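Local coordinates for putative sugar ABC transporter, substrate-binding protein (Clostridium phytofermentans, PDB 4WZZ) that probably serves as the sugar-binding component of an ABC transporter and is seen here holding L-rhamnose, at residues D229-E232 with A233-A237. Residues are numbered along the deposited sequence; the frame is centred on the assembly and turned at random.
Sequences DQTE and AILAA
Ile234 CG1 meets the oxygen end of the Gln230 carbonyl, one turn earlier in the same helix. From its CB, 3.5 Å from Thr231 O, the chain turns back toward the preceding turn: with CG1 beside the backbone N (chi1 -71°), that carbon comes to 3.3 Å from Gln230 O, and the terminal CD1 still lies 3.7 Å from the same oxygen. Ile234 N also donates to Gln230 O at 2.8 Å, in a nearly straight bond (161°), so the oxygen takes the N-H and touches the side chain of the same residue. Away from this carbonyl, Ile234 packs on Ala182 and Leu184 of strand 179-185. Helix 224-237 thus flanks the four-stranded parallel sheet of one lobe of a periplasmic binding protein, with the side chain of Thr231 about 14 Å from the bound rhamnose. Leu235 repeats the pattern one residue on, its CG 3.4 Å from Thr231 O; its CD1 comes within 4.4 Å of Thr231 CG2, and both side chains face helix 249-261. Thr231 OG1 is hydrogen-bonded to Ser227 O. Gln230, beside Leu184 and Tyr218, bends at chi2 (-56°), OE1 4.0 Å from Ala233 CB. On a different side, Glu232 passes Val258; its OE2 salt-bridges Lys262.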
loop_
_atom_site.group_PDB
_atom_site.type_symbol
_atom_site.label_atom_id
_atom_site.label_comp_id
_atom_site.label_asym_id
_atom_site.label_seq_id
_atom_site.Cartn_x
_atom_site.Cartn_y
_atom_site.Cartn_z
ATOM N N ASP A 229 -5.634 -11.953 15.844
ATOM C CA ASP A 229 -6.288 -11.621 17.107
ATOM C C ASP A 229 -7.396 -10.584 16.917
ATOM O O ASP A 229 -8.473 -10.700 17.494
ATOM C CB ASP A 229 -5.269 -11.115 18.136
ATOM C CG ASP A 229 -4.276 -12.207 18.603
ATOM O OD1 ASP A 229 -4.483 -13.404 18.331
ATOM O OD2 ASP A 229 -3.276 -11.846 19.252
ATOM N N GLN A 230 -7.144 -9.572 16.098
ATOM C CA GLN A 230 -8.148 -8.540 15.837
ATOM C C GLN A 230 -9.311 -9.083 15.016
ATOM O O GLN A 230 -10.436 -8.641 15.187
ATOM C CB GLN A 230 -7.532 -7.303 15.184
ATOM C CG GLN A 230 -6.622 -6.533 16.129
ATOM C CD GLN A 230 -7.309 -6.122 17.416
ATOM O OE1 GLN A 230 -8.405 -5.575 17.408
ATOM N NE2 GLN A 230 -6.671 -6.422 18.543
ATOM N N THR A 231 -9.062 -10.043 14.132
ATOM C CA THR A 231 -10.162 -10.686 13.421
ATOM C C THR A 231 -11.078 -11.380 14.423
ATOM O O THR A 231 -12.294 -11.269 14.321
ATOM C CB THR A 231 -9.666 -11.693 12.349
ATOM O OG1 THR A 231 -8.840 -10.996 11.415
ATOM C CG2 THR A 231 -10.842 -12.316 11.591
ATOM N N GLU A 232 -10.507 -12.099 15.386
ATOM C CA GLU A 232 -11.321 -12.744 16.432
ATOM C C GLU A 232 -12.097 -11.702 17.231
ATOM O O GLU A 232 -13.257 -11.922 17.583
ATOM C CB GLU A 232 -10.450 -13.585 17.379
ATOM C CG GLU A 232 -9.856 -14.799 16.667
ATOM C CD GLU A 232 -9.350 -15.874 17.614
ATOM O OE1 GLU A 232 -8.188 -15.781 18.052
ATOM O OE2 GLU A 232 -10.123 -16.805 17.919
ATOM N N ALA A 233 -11.461 -10.558 17.488
ATOM C CA ALA A 233 -12.111 -9.476 18.228
ATOM C C ALA A 233 -13.288 -8.905 17.455
ATOM O O ALA A 233 -14.326 -8.593 18.055
ATOM C CB ALA A 233 -11.109 -8.361 18.545
ATOM N N ILE A 234 -13.115 -8.727 16.140
ATOM C CA ILE A 234 -14.205 -8.285 15.277
ATOM C C ILE A 234 -15.407 -9.250 15.389
ATOM O O ILE A 234 -16.560 -8.836 15.599
ATOM C CB ILE A 234 -13.759 -8.174 13.810
ATOM C CG1 ILE A 234 -12.807 -6.980 13.651
ATOM C CG2 ILE A 234 -14.975 -8.067 12.889
ATOM C CD1 ILE A 234 -12.060 -6.974 12.364
ATOM N N LEU A 235 -15.120 -10.538 15.277
ATOM C CA LEU A 235 -16.153 -11.567 15.288
ATOM C C LEU A 235 -16.878 -11.621 16.639
ATOM O O LEU A 235 -18.090 -11.825 16.694
ATOM C CB LEU A 235 -15.532 -12.926 14.945
ATOM C CG LEU A 235 -15.029 -13.090 13.508
ATOM C CD1 LEU A 235 -14.246 -14.380 13.371
ATOM C CD2 LEU A 235 -16.148 -13.046 12.481
ATOM N N ALA A 236 -16.144 -11.415 17.724
ATOM C CA ALA A 236 -16.732 -11.444 19.058
ATOM C C ALA A 236 -17.622 -10.212 19.270
ATOM O O ALA A 236 -18.660 -10.272 19.938
ATOM C CB ALA A 236 -15.636 -11.476 20.087
ATOM N N ALA A 237 -17.200 -9.079 18.719
ATOM C CA ALA A 237 -17.914 -7.828 18.913
ATOM C C ALA A 237 -19.207 -7.806 18.112
ATOM O O ALA A 237 -20.209 -7.240 18.533
ATOM C CB ALA A 237 -17.031 -6.648 18.517
#